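Local coordinates for kallikrein-10 (Homo sapiens, PDB 5LPF), which belongs to the kallikrein subfamily of secreted trypsin-like serine proteases and has a tumour-suppressor role in breast and prostate cancer, at residues G31-Q36 with V111-L116; T41-G46 with E93-L98; Q66-T71 with R103-G108; E195-I200 with T218-Y223. All coordinates share one frame; numbering follows the deposited sequence.

Contact 1: residues G31-Q36 with V111-L116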
loop_
_atom_site.group_PDB
_atom_site.type_symbol
_atom_site.label_atom_id
_atom_site.label_comp_id
_atom_site.label_asym_id
_atom_site.label_seq_id
_atom_site.Cartn_x
_atom_site.Cartn_y
_atom_site.Cartn_z
ATOM N N GLY A 31 -1.184 -0.826 5.307
ATOM C CA GLY A 31 -0.465 -1.936 4.725
ATOM C C GLY A 31 -1.376 -2.885 3.979
ATOM O O GLY A 31 -2.586 -2.673 3.871
ATOM N N VAL A 32 -0.765 -3.947 3.459
ATOM C CA VAL A 32 -1.452 -5.006 2.740
ATOM C C VAL A 32 -1.126 -6.308 3.444
ATOM O O VAL A 32 -0.088 -6.442 4.091
ATOM C CB VAL A 32 -1.016 -5.082 1.263
ATOM C CG1 VAL A 32 -1.977 -5.936 0.445
ATOM C CG2 VAL A 32 -0.887 -3.710 0.685
ATOM N N LEU A 33 -2.011 -7.283 3.299
ATOM C CA LEU A 33 -1.788 -8.605 3.861
ATOM C C LEU A 33 -1.460 -9.504 2.680
ATOM O O LEU A 33 -2.323 -9.767 1.837
ATOM C CB LEU A 33 -3.015 -9.085 4.632
ATOM C CG LEU A 33 -2.923 -10.433 5.343
ATOM C CD1 LEU A 33 -2.082 -10.260 6.594
ATOM C CD2 LEU A 33 -4.306 -10.969 5.686
ATOM N N VAL A 34 -0.193 -9.902 2.570
ATOM C CA VAL A 34 0.257 -10.751 1.470
ATOM C C VAL A 34 0.309 -12.224 1.851
ATOM O O VAL A 34 0.463 -13.082 0.964
ATOM C CB VAL A 34 1.635 -10.278 0.964
ATOM C CG1 VAL A 34 1.512 -8.893 0.358
ATOM C CG2 VAL A 34 2.635 -10.258 2.107
ATOM N N ASP A 35 0.180 -12.543 3.132
ATOM C CA ASP A 35 0.247 -13.897 3.655
ATOM C C ASP A 35 -0.441 -13.862 5.007
ATOM O O ASP A 35 -0.600 -12.793 5.599
ATOM C CB ASP A 35 1.706 -14.372 3.762
ATOM C CG ASP A 35 1.846 -15.773 4.349
ATOM O OD1 ASP A 35 1.347 -16.018 5.465
ATOM O OD2 ASP A 35 2.476 -16.628 3.695
ATOM N N GLN A 36 -0.869 -15.030 5.490
ATOM C CA GLN A 36 -1.588 -15.037 6.760
ATOM C C GLN A 36 -0.721 -14.494 7.892
ATOM O O GLN A 36 -1.246 -13.948 8.866
ATOM C CB GLN A 36 -2.091 -16.444 7.098
ATOM C CG GLN A 36 -1.008 -17.489 7.312
ATOM C CD GLN A 36 -1.574 -18.891 7.463
ATOM O OE1 GLN A 36 -2.594 -19.231 6.863
ATOM N NE2 GLN A 36 -0.910 -19.714 8.267
ATOM N N VAL A 111 -11.232 -11.244 6.370
ATOM C CA VAL A 111 -9.788 -11.042 6.399
ATOM C C VAL A 111 -9.138 -12.108 5.526
ATOM O O VAL A 111 -9.168 -13.296 5.869
ATOM C CB VAL A 111 -9.233 -11.094 7.829
ATOM C CG1 VAL A 111 -7.725 -10.913 7.829
ATOM C CG2 VAL A 111 -9.903 -10.041 8.689
ATOM N N ARG A 112 -8.510 -11.686 4.432
ATOM C CA ARG A 112 -7.713 -12.575 3.599
ATOM C C ARG A 112 -6.532 -11.801 3.048
ATOM O O ARG A 112 -6.533 -10.570 3.006
ATOM C CB ARG A 112 -8.458 -13.139 2.375
ATOM C CG ARG A 112 -9.845 -13.649 2.572
ATOM C CD ARG A 112 -10.838 -12.895 1.692
ATOM N NE ARG A 112 -10.534 -13.026 0.269
ATOM C CZ ARG A 112 -11.295 -12.537 -0.706
ATOM N NH1 ARG A 112 -12.410 -11.877 -0.416
ATOM N NH2 ARG A 112 -10.942 -12.707 -1.973
ATOM N N ALA A 113 -5.528 -12.546 2.605
ATOM C CA ALA A 113 -4.408 -11.906 1.954
ATOM C C ALA A 113 -4.852 -11.386 0.591
ATOM O O ALA A 113 -5.883 -11.795 0.048
ATOM C CB ALA A 113 -3.243 -12.883 1.800
ATOM N N LEU A 114 -4.057 -10.487 0.022
ATOM C CA LEU A 114 -4.319 -9.998 -1.322
ATOM C C LEU A 114 -3.325 -10.672 -2.257
ATOM O O LEU A 114 -2.143 -10.812 -1.927
ATOM C CB LEU A 114 -4.200 -8.470 -1.396
ATOM C CG LEU A 114 -4.775 -7.621 -2.549
ATOM C CD1 LEU A 114 -4.247 -6.192 -2.462
ATOM C CD2 LEU A 114 -4.577 -8.173 -3.952
ATOM N N GLN A 115 -3.816 -11.097 -3.416
ATOM C CA GLN A 115 -2.980 -11.805 -4.373
ATOM C C GLN A 115 -1.822 -10.933 -4.833
ATOM O O GLN A 115 -1.997 -9.756 -5.151
ATOM C CB GLN A 115 -3.828 -12.223 -5.574
ATOM C CG GLN A 115 -3.233 -13.290 -6.485
ATOM C CD GLN A 115 -4.157 -13.616 -7.649
ATOM O OE1 GLN A 115 -3.860 -14.483 -8.472
ATOM N NE2 GLN A 115 -5.275 -12.897 -7.734
ATOM N N LEU A 116 -0.648 -11.517 -4.866
ATOM C CA LEU A 116 0.525 -10.797 -5.321
ATOM C C LEU A 116 0.572 -10.772 -6.849
ATOM O O LEU A 116 0.008 -11.650 -7.510
ATOM C CB LEU A 116 1.790 -11.447 -4.771
ATOM C CG LEU A 116 1.989 -11.328 -3.259
ATOM C CD1 LEU A 116 2.904 -12.422 -2.748
ATOM C CD2 LEU A 116 2.531 -9.954 -2.911
#
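Leu33 and Leu114 share the one hydrogen bond between 31-36 and 111-116, formed where the two runs of chain meet nearly at right angles (88°). Leu114 N approaches Leu33 O at 2.6 Å, and the C=O...N angle of 176° puts the donor almost in line with the carbonyl bond. Packing is tight on both sides of this bond. Val32 CG1, swung anti to its backbone N (chi1 -165°), meets Leu114 CD1 at 3.7 Å, the two side chains crossing obliquely, and Leu197 touches both. Leu33 reaches along the other chain with a single branch: its CD2 lies 3.5 Å from Arg112 O and 4.0 Å from Val111 CG1. Ala113 CB rests on backbone, 3.6 Å from Val34 C, and Val34 CG1 meets Leu116 CD2 at 3.6 Å, beside Met224 of helix 224-230. The loose side is the one toward solvent. There Asp35 points away, its OD1 bound to Ser37 N, while Arg112 likewise turns outward into an exposed position. A classic beta bulge at Val34 and Asp35 marks the place where the strand turns a corner, and the chain crossing it is the connection between the two beta-barrels of the trypsin fold.

Contact 2: residues T41-G46 with E93-L98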
loop_
_atom_site.group_PDB
_atom_site.type_symbol
_atom_site.label_atom_id
_atom_site.label_comp_id
_atom_site.label_asym_id
_atom_site.label_seq_id
_atom_site.Cartn_x
_atom_site.Cartn_y
_atom_site.Cartn_z
ATOM N N THR A 41 4.331 -3.126 3.583
ATOM C CA THR A 41 4.121 -1.683 3.604
ATOM C C THR A 41 5.405 -1.006 3.137
ATOM O O THR A 41 6.327 -1.659 2.643
ATOM C CB THR A 41 3.700 -1.207 5.001
ATOM O OG1 THR A 41 3.473 0.207 4.978
ATOM C CG2 THR A 41 4.782 -1.528 6.024
ATOM N N ALA A 42 5.459 0.312 3.294
ATOM C CA ALA A 42 6.603 1.096 2.861
ATOM C C ALA A 42 7.664 1.123 3.952
ATOM O O ALA A 42 7.348 1.175 5.143
ATOM C CB ALA A 42 6.177 2.519 2.504
ATOM N N ALA A 43 8.930 1.079 3.534
ATOM C CA ALA A 43 10.027 1.093 4.494
ATOM C C ALA A 43 10.061 2.382 5.304
ATOM O O ALA A 43 10.533 2.378 6.447
ATOM C CB ALA A 43 11.354 0.882 3.772
ATOM N N HIS A 44 9.573 3.495 4.742
ATOM C CA HIS A 44 9.526 4.737 5.505
ATOM C C HIS A 44 8.545 4.657 6.662
ATOM O O HIS A 44 8.526 5.562 7.504
ATOM C CB HIS A 44 9.175 5.927 4.601
ATOM C CG HIS A 44 7.730 6.005 4.208
ATOM N ND1 HIS A 44 7.287 5.705 2.937
ATOM C CD2 HIS A 44 6.631 6.375 4.909
ATOM C CE1 HIS A 44 5.979 5.876 2.875
ATOM N NE2 HIS A 44 5.555 6.278 4.059
ATOM N N CYS A 45 7.742 3.599 6.720
ATOM C CA CYS A 45 6.790 3.441 7.808
ATOM C C CYS A 45 7.468 2.908 9.061
ATOM O O CYS A 45 7.132 3.325 10.173
ATOM C CB CYS A 45 5.644 2.528 7.375
ATOM S SG CYS A 45 4.559 3.300 6.153
ATOM N N GLY A 46 8.408 1.977 8.920
ATOM C CA GLY A 46 9.015 1.485 10.134
ATOM C C GLY A 46 9.959 2.455 10.811
ATOM O O GLY A 46 11.044 2.765 10.311
ATOM N N GLU A 93 14.260 5.291 -2.237
ATOM C CA GLU A 93 14.569 4.509 -3.416
ATOM C C GLU A 93 13.778 3.206 -3.468
ATOM O O GLU A 93 12.952 3.010 -4.365
ATOM N N HIS A 94 14.030 2.282 -2.549
ATOM C CA HIS A 94 13.236 1.057 -2.542
ATOM C C HIS A 94 12.451 1.094 -1.250
ATOM O O HIS A 94 12.903 0.624 -0.206
ATOM C CB HIS A 94 14.090 -0.163 -2.682
ATOM C CG HIS A 94 14.966 -0.116 -3.889
ATOM N ND1 HIS A 94 14.462 -0.141 -5.172
ATOM C CD2 HIS A 94 16.306 0.013 -4.015
ATOM C CE1 HIS A 94 15.458 -0.060 -6.035
ATOM N NE2 HIS A 94 16.588 0.031 -5.358
ATOM N N ASP A 95 11.232 1.624 -1.350
ATOM C CA ASP A 95 10.407 1.915 -0.181
ATOM C C ASP A 95 9.465 0.730 0.023
ATOM O O ASP A 95 8.317 0.723 -0.414
ATOM C CB ASP A 95 9.649 3.217 -0.447
ATOM C CG ASP A 95 9.143 3.904 0.807
ATOM O OD1 ASP A 95 9.547 3.515 1.925
ATOM O OD2 ASP A 95 8.342 4.859 0.661
ATOM N N LEU A 96 9.965 -0.270 0.744
ATOM C CA LEU A 96 9.204 -1.484 1.002
ATOM C C LEU A 96 9.688 -2.142 2.282
ATOM O O LEU A 96 10.889 -2.210 2.519
ATOM C CB LEU A 96 9.326 -2.447 -0.200
ATOM C CG LEU A 96 8.038 -3.101 -0.704
ATOM C CD1 LEU A 96 6.937 -2.067 -0.914
ATOM C CD2 LEU A 96 8.299 -3.876 -1.987
ATOM N N MET A 97 8.764 -2.672 3.075
ATOM C CA MET A 97 9.139 -3.428 4.263
ATOM C C MET A 97 8.095 -4.500 4.527
ATOM O O MET A 97 6.909 -4.281 4.296
ATOM C CB MET A 97 9.332 -2.501 5.478
ATOM C CG MET A 97 9.401 -3.179 6.835
ATOM S SD MET A 97 9.565 -1.939 8.121
ATOM C CE MET A 97 7.909 -1.300 8.114
ATOM N N LEU A 98 8.549 -5.671 4.962
ATOM C CA LEU A 98 7.669 -6.779 5.296
ATOM C C LEU A 98 7.619 -6.934 6.810
ATOM O O LEU A 98 8.662 -7.006 7.468
ATOM C CB LEU A 98 8.142 -8.074 4.631
ATOM C CG LEU A 98 7.591 -8.186 3.208
ATOM C CD1 LEU A 98 8.472 -9.054 2.324
ATOM C CD2 LEU A 98 6.145 -8.689 3.224
#
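His44 and Asp95 are brought together by their first torsions: His44 CG stands between its backbone N and carbonyl carbon (chi1 76°), whereas Asp95 CG swings away from its own N (chi1 -160°) and carries the carboxylate to the ND1 edge of the imidazole. ND1 of His44 then donates to Asp95 OD2 at 2.6 Å. The oxygen lies in the ring plane at the edge and uses its syn lone pair, although ring and carboxylate planes are 43° apart. The second oxygen, OD1, takes the backbone N of His44 at 2.8 Å, so one residue grips both arms of the carboxylate and opposes its rotation. Ser202 OG adds a further bond to OD2. On the far edge of the imidazole, NE2 makes a weak hydrogen bond to Ser187 OG, consistent with the Ser-His-Asp charge relay of the S1 family. With an alanine in place of Asp95, ND1 and the backbone N of His44 would probably lose the carboxylate that accepts both, and the imidazole would be held less firmly in its rotation.

Behind this pair, Thr41 and Met97 form an antiparallel hydrogen-bonded pair, with Thr41 N 2.9 Å from Met97 O and Met97 N 2.7 Å from Thr41 O. The Met97 chain bends at its sulfur, bringing CE to 3.8 Å from Thr41 CG2 and 3.4 Å from Gly46 N. The pair joins strand 38-41 to strand 97-101 in the first barrel; Val75 of strand 66-75 touches Ala43 and Met97, and the Cys45-Cys29 disulfide ties 41-46 to strand 26-35.

Contact 3: residues Q66-T71 with R103-G108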
loop_
_atom_site.group_PDB
_atom_site.type_symbol
_atom_site.label_atom_id
_atom_site.label_comp_id
_atom_site.label_asym_id
_atom_site.label_seq_id
_atom_site.Cartn_x
_atom_site.Cartn_y
_atom_site.Cartn_z
ATOM N N GLN A 66 -9.187 -8.227 14.080
ATOM C CA GLN A 66 -8.087 -9.026 14.596
ATOM C C GLN A 66 -6.900 -8.111 14.820
ATOM O O GLN A 66 -6.528 -7.345 13.926
ATOM C CB GLN A 66 -7.693 -10.146 13.631
ATOM C CG GLN A 66 -8.666 -11.290 13.584
ATOM C CD GLN A 66 -8.553 -12.037 12.284
ATOM O OE1 GLN A 66 -7.715 -12.924 12.119
ATOM N NE2 GLN A 66 -9.321 -11.595 11.306
ATOM N N LEU A 67 -6.301 -8.206 15.998
ATOM C CA LEU A 67 -5.206 -7.337 16.394
ATOM C C LEU A 67 -3.985 -8.223 16.566
ATOM O O LEU A 67 -4.016 -9.184 17.342
ATOM C CB LEU A 67 -5.518 -6.589 17.691
ATOM C CG LEU A 67 -6.839 -5.830 17.841
ATOM C CD1 LEU A 67 -6.963 -5.306 19.261
ATOM C CD2 LEU A 67 -6.961 -4.690 16.842
ATOM N N ARG A 68 -2.927 -7.921 15.827
ATOM C CA ARG A 68 -1.703 -8.695 15.902
ATOM C C ARG A 68 -0.542 -7.750 16.148
ATOM O O ARG A 68 -0.522 -6.612 15.669
ATOM C CB ARG A 68 -1.435 -9.509 14.623
ATOM C CG ARG A 68 -2.432 -10.620 14.327
ATOM C CD ARG A 68 -2.436 -11.716 15.382
ATOM N NE ARG A 68 -3.236 -12.857 14.942
ATOM C CZ ARG A 68 -4.559 -12.920 15.033
ATOM N NH1 ARG A 68 -5.238 -11.903 15.546
ATOM N NH2 ARG A 68 -5.206 -13.996 14.604
ATOM N N ARG A 69 0.421 -8.243 16.906
ATOM C CA ARG A 69 1.698 -7.584 17.085
ATOM C C ARG A 69 2.677 -8.095 16.045
ATOM O O ARG A 69 2.594 -9.241 15.596
ATOM C CB ARG A 69 2.235 -7.822 18.490
ATOM C CG ARG A 69 1.315 -7.320 19.575
ATOM C CD ARG A 69 2.137 -6.901 20.763
ATOM N NE ARG A 69 3.047 -5.815 20.422
ATOM C CZ ARG A 69 3.084 -4.647 21.052
ATOM N NH1 ARG A 69 3.945 -3.717 20.668
ATOM N NH2 ARG A 69 2.272 -4.416 22.073
ATOM N N THR A 70 3.565 -7.215 15.608
ATOM C CA THR A 70 4.551 -7.568 14.602
ATOM C C THR A 70 5.847 -7.999 15.273
ATOM O O THR A 70 6.224 -7.473 16.324
ATOM C CB THR A 70 4.808 -6.399 13.653
ATOM O OG1 THR A 70 5.281 -5.272 14.396
ATOM C CG2 THR A 70 3.528 -6.019 12.926
ATOM N N THR A 71 6.496 -9.000 14.684
ATOM C CA THR A 71 7.759 -9.498 15.213
ATOM C C THR A 71 8.898 -9.041 14.312
ATOM O O THR A 71 9.633 -8.110 14.654
ATOM C CB THR A 71 7.748 -11.024 15.330
ATOM O OG1 THR A 71 7.509 -11.606 14.039
ATOM C CG2 THR A 71 6.669 -11.482 16.301
ATOM N N ARG A 103 1.260 -13.794 15.239
ATOM C CA ARG A 103 0.486 -15.002 15.015
ATOM C C ARG A 103 -0.259 -14.848 13.695
ATOM O O ARG A 103 -0.651 -13.733 13.334
ATOM C CB ARG A 103 -0.529 -15.245 16.144
ATOM C CG ARG A 103 0.040 -15.128 17.547
ATOM C CD ARG A 103 -1.054 -14.899 18.577
ATOM N NE ARG A 103 -1.789 -13.659 18.345
ATOM C CZ ARG A 103 -2.638 -13.126 19.217
ATOM N NH1 ARG A 103 -2.862 -13.726 20.374
ATOM N NH2 ARG A 103 -3.266 -11.999 18.931
ATOM N N PRO A 104 -0.463 -15.944 12.963
ATOM C CA PRO A 104 -1.206 -15.842 11.700
ATOM C C PRO A 104 -2.617 -15.347 11.958
ATOM O O PRO A 104 -3.219 -15.643 12.993
ATOM C CB PRO A 104 -1.203 -17.279 11.161
ATOM C CG PRO A 104 -0.116 -17.977 11.901
ATOM C CD PRO A 104 -0.053 -17.326 13.249
ATOM N N VAL A 105 -3.137 -14.558 11.018
ATOM C CA VAL A 105 -4.559 -14.264 11.053
ATOM C C VAL A 105 -5.344 -15.510 10.664
ATOM O O VAL A 105 -4.842 -16.418 9.990
ATOM C CB VAL A 105 -4.924 -13.073 10.151
ATOM C CG1 VAL A 105 -4.537 -11.781 10.833
ATOM C CG2 VAL A 105 -4.244 -13.186 8.799
ATOM N N VAL A 106 -6.593 -15.556 11.106
ATOM C CA VAL A 106 -7.491 -16.636 10.727
ATOM C C VAL A 106 -8.182 -16.197 9.447
ATOM O O VAL A 106 -8.893 -15.187 9.430
ATOM C CB VAL A 106 -8.513 -16.929 11.838
ATOM C CG1 VAL A 106 -9.323 -18.174 11.507
ATOM C CG2 VAL A 106 -7.817 -17.073 13.186
ATOM N N LEU A 107 -7.978 -16.956 8.376
ATOM C CA LEU A 107 -8.388 -16.502 7.057
ATOM C C LEU A 107 -9.891 -16.679 6.892
ATOM O O LEU A 107 -10.467 -17.676 7.339
ATOM C CB LEU A 107 -7.642 -17.286 5.977
ATOM N N GLY A 108 -10.528 -15.700 6.258
ATOM C CA GLY A 108 -11.960 -15.723 6.061
ATOM C C GLY A 108 -12.432 -14.568 5.202
ATOM O O GLY A 108 -11.642 -13.724 4.785
#
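Arg68 reaches from strand 66-75 across to the chain at 103-106, its first torsion (chi1 -66°) setting CG anti to the carbonyl carbon. Beyond CB, CG passes 3.7 Å from Arg103 O, and CD lies 3.6 Å from Arg103 NE, at the edge of that second guanidinium. NE makes two weak bonds, to Arg103 O at 3.2 Å and to Pro104 O at 3.4 Å. The firmer grip is at the tip, where NH2 donates to Pro104 O at 3.0 Å, close to the guanidinium plane. NH1 turns back weakly to Leu67 O, and Val105 CG1 sits over one face of the group. Arg103 crosses Arg68 at about a right angle, the two guanidinium planes 77° apart; its NH2 also bonds weakly to Leu67 O, at 3.3 Å. With a leucine in place of Arg68, the carbonyls of Arg103 and Pro104 would probably be left without these donors. A separate hold comes from Gln66, whose OE1 accepts Val106 N at 3.0 Å in the carbonyl plane. Strand 66-75 lies between strands 51-54 and 97-101: Gln66 and Arg68 bond through their backbones to Val54 and Ala52, and Val105 packs on Val54.

Contact 4: residues E195-I200 with T218-Y223. With SO4 (sulfate ion), chain E.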
loop_
_atom_site.group_PDB
_atom_site.type_symbol
_atom_site.label_atom_id
_atom_site.label_comp_id
_atom_site.label_asym_id
_atom_site.label_seq_id
_atom_site.Cartn_x
_atom_site.Cartn_y
_atom_site.Cartn_z
ATOM N N GLU A 195 -7.729 -6.999 -9.383
ATOM C CA GLU A 195 -7.743 -7.902 -8.225
ATOM C C GLU A 195 -6.356 -8.238 -7.672
ATOM O O GLU A 195 -6.273 -9.018 -6.719
ATOM C CB GLU A 195 -8.496 -9.211 -8.511
ATOM C CG GLU A 195 -9.961 -9.083 -8.202
ATOM C CD GLU A 195 -10.188 -8.291 -6.928
ATOM O OE1 GLU A 195 -10.644 -7.131 -7.017
ATOM O OE2 GLU A 195 -9.875 -8.818 -5.842
ATOM N N THR A 196 -5.275 -7.709 -8.237
ATOM C CA THR A 196 -3.932 -7.992 -7.756
ATOM C C THR A 196 -3.272 -6.713 -7.247
ATOM O O THR A 196 -3.705 -5.600 -7.558
ATOM C CB THR A 196 -3.074 -8.633 -8.857
ATOM O OG1 THR A 196 -2.750 -7.653 -9.849
ATOM C CG2 THR A 196 -3.818 -9.785 -9.513
ATOM N N LEU A 197 -2.216 -6.883 -6.447
ATOM C CA LEU A 197 -1.544 -5.769 -5.778
ATOM C C LEU A 197 -0.388 -5.279 -6.644
ATOM O O LEU A 197 0.627 -5.965 -6.779
ATOM C CB LEU A 197 -1.050 -6.210 -4.402
ATOM C CG LEU A 197 -0.094 -5.296 -3.625
ATOM C CD1 LEU A 197 -0.787 -4.024 -3.160
ATOM C CD2 LEU A 197 0.505 -6.051 -2.449
ATOM N N GLN A 198 -0.536 -4.093 -7.229
ATOM C CA GLN A 198 0.513 -3.531 -8.067
ATOM C C GLN A 198 1.355 -2.452 -7.395
ATOM O O GLN A 198 2.345 -2.018 -7.991
ATOM C CB GLN A 198 -0.093 -2.965 -9.358
ATOM C CG GLN A 198 -0.696 -4.025 -10.256
ATOM C CD GLN A 198 0.352 -4.989 -10.790
ATOM O OE1 GLN A 198 1.529 -4.646 -10.912
ATOM N NE2 GLN A 198 -0.074 -6.206 -11.104
ATOM N N GLY A 199 1.026 -2.028 -6.175
ATOM C CA GLY A 199 1.763 -0.912 -5.609
ATOM C C GLY A 199 1.554 -0.614 -4.140
ATOM O O GLY A 199 0.512 -0.941 -3.563
ATOM N N ILE A 200 2.559 0.016 -3.530
ATOM C CA ILE A 200 2.514 0.471 -2.146
ATOM C C ILE A 200 2.795 1.969 -2.157
ATOM O O ILE A 200 3.802 2.405 -2.724
ATOM C CB ILE A 200 3.555 -0.273 -1.288
ATOM C CG1 ILE A 200 3.065 -1.679 -0.940
ATOM C CG2 ILE A 200 3.840 0.497 -0.005
ATOM C CD1 ILE A 200 1.843 -1.711 -0.089
ATOM N N THR A 218 5.546 2.318 -5.178
ATOM C CA THR A 218 6.535 1.290 -5.462
ATOM C C THR A 218 5.913 0.231 -6.365
ATOM O O THR A 218 4.798 -0.233 -6.115
ATOM C CB THR A 218 7.030 0.660 -4.158
ATOM O OG1 THR A 218 7.508 1.687 -3.282
ATOM C CG2 THR A 218 8.165 -0.326 -4.414
ATOM N N GLN A 219 6.644 -0.164 -7.405
ATOM C CA GLN A 219 6.147 -1.152 -8.358
ATOM C C GLN A 219 6.395 -2.529 -7.748
ATOM O O GLN A 219 7.545 -2.956 -7.613
ATOM C CB GLN A 219 6.879 -0.986 -9.692
ATOM C CG GLN A 219 6.251 -1.638 -10.929
ATOM C CD GLN A 219 6.991 -1.262 -12.218
ATOM O OE1 GLN A 219 8.025 -0.617 -12.174
ATOM N NE2 GLN A 219 6.446 -1.683 -13.371
ATOM N N ILE A 220 5.316 -3.236 -7.404
ATOM C CA ILE A 220 5.445 -4.445 -6.590
ATOM C C ILE A 220 5.857 -5.641 -7.440
ATOM O O ILE A 220 6.566 -6.535 -6.963
ATOM C CB ILE A 220 4.141 -4.710 -5.812
ATOM C CG1 ILE A 220 3.852 -3.553 -4.855
ATOM C CG2 ILE A 220 4.214 -6.006 -5.015
ATOM C CD1 ILE A 220 5.011 -3.192 -3.952
ATOM N N CYS A 221 5.425 -5.679 -8.701
ATOM C CA CYS A 221 5.794 -6.771 -9.591
ATOM C C CYS A 221 7.299 -6.846 -9.822
ATOM O O CYS A 221 7.784 -7.865 -10.321
ATOM C CB CYS A 221 5.064 -6.614 -10.927
ATOM S SG CYS A 221 5.381 -5.026 -11.733
ATOM N N LYS A 222 8.048 -5.793 -9.480
ATOM C CA LYS A 222 9.502 -5.810 -9.608
ATOM C C LYS A 222 10.216 -6.396 -8.405
ATOM O O LYS A 222 11.406 -6.716 -8.505
ATOM C CB LYS A 222 10.033 -4.388 -9.813
ATOM C CG LYS A 222 9.407 -3.657 -10.971
ATOM C CD LYS A 222 9.992 -4.149 -12.280
ATOM C CE LYS A 222 9.214 -3.590 -13.446
ATOM N NZ LYS A 222 10.060 -3.192 -14.596
ATOM N N TYR A 223 9.540 -6.508 -7.269
ATOM C CA TYR A 223 10.144 -6.984 -6.035
ATOM C C TYR A 223 9.781 -8.428 -5.710
ATOM O O TYR A 223 10.124 -8.909 -4.626
ATOM C CB TYR A 223 9.784 -6.049 -4.877
ATOM C CG TYR A 223 10.381 -4.663 -5.035
ATOM C CD1 TYR A 223 10.121 -3.888 -6.161
ATOM C CD2 TYR A 223 11.262 -4.158 -4.091
ATOM C CE1 TYR A 223 10.679 -2.637 -6.318
ATOM C CE2 TYR A 223 11.833 -2.905 -4.244
ATOM C CZ TYR A 223 11.535 -2.151 -5.359
ATOM O OH TYR A 223 12.094 -0.905 -5.518
HETATM S S SO4 E . 7.282 -1.907 -16.136
HETATM O O1 SO4 E . 6.306 -2.260 -15.090
HETATM O O2 SO4 E . 8.478 -1.329 -15.557
HETATM O O3 SO4 E . 6.668 -0.903 -16.948
HETATM O O4 SO4 E . 7.669 -3.032 -16.969
#
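Backbone bonds run from Gln198 and Ile200 to Thr218 and Ile220 across the antiparallel hairpin. Thr218 N donates to Ile200 O at 3.0 Å; the return bond, from Ile200 N to Thr218 O, is weak at 3.4 Å. Further along, Ile220 N reaches Gln198 O at 3.3 Å from well above the carbonyl plane (59° out of it). Gly199 CA makes a CA-H...O contact of 3.2 Å with Thr218 O.

Apolar packing centres on Ile220, which points toward the other strand. With CG1 anti to its carbonyl carbon (chi1 -62°), that atom lies 3.5 Å from Gly199 CA, and CD1 goes on to meet Ile200 CG1 at 3.9 Å, the two isoleucines crossing at a slant.

The polar side chains find their hydrogen bonds other than across the strand pair. The Gln198 chain, bent at chi2, places NE2 to donate to Thr196 OG1 at 3.3 Å, with Arg119 O as a second acceptor, and Thr218 OG1 bonds to Asp95 O. At the outer end Lys222 NZ donates to sulfate O2 at 2.6 Å; the modelled link from Gln219 to the same ion, probably a crystallisation component, is doubtful.

In the second barrel, strand 196-203 lies between 215-219 and 190-193, with a classic beta bulge at Gln198 and Gly199 where it meets the latter. Val32 of strand 26-35 touches Leu197 and Ile200, the Cys221-Cys120 disulfide fastens the turn, and helix 224-230 follows Tyr223.

Contacts 2 and 4 are buried, contact 1 is partly so, and contact 3 lies at the surface, away from the annotated sites. Contacts 1, 2 and 3 all reach the first barrel, whereas contact 4 belongs to the second. The barrels meet where Val32 packs on Ile200, and where Asp95 O and Thr218 OG1 join contacts 2 and 4. Contacts 1 and 3 share the long connection between the barrels, which a probable hydrogen bond from Val105 N to Gln36 O ties to the end of strand 26-35. Chemistry follows place: aliphatic packing with backbone hydrogen bonds in contacts 1 and 4, a histidine-carboxylate hydrogen bond of the probable charge relay in contact 2, and arginine-to-carbonyl bonds in contact 3.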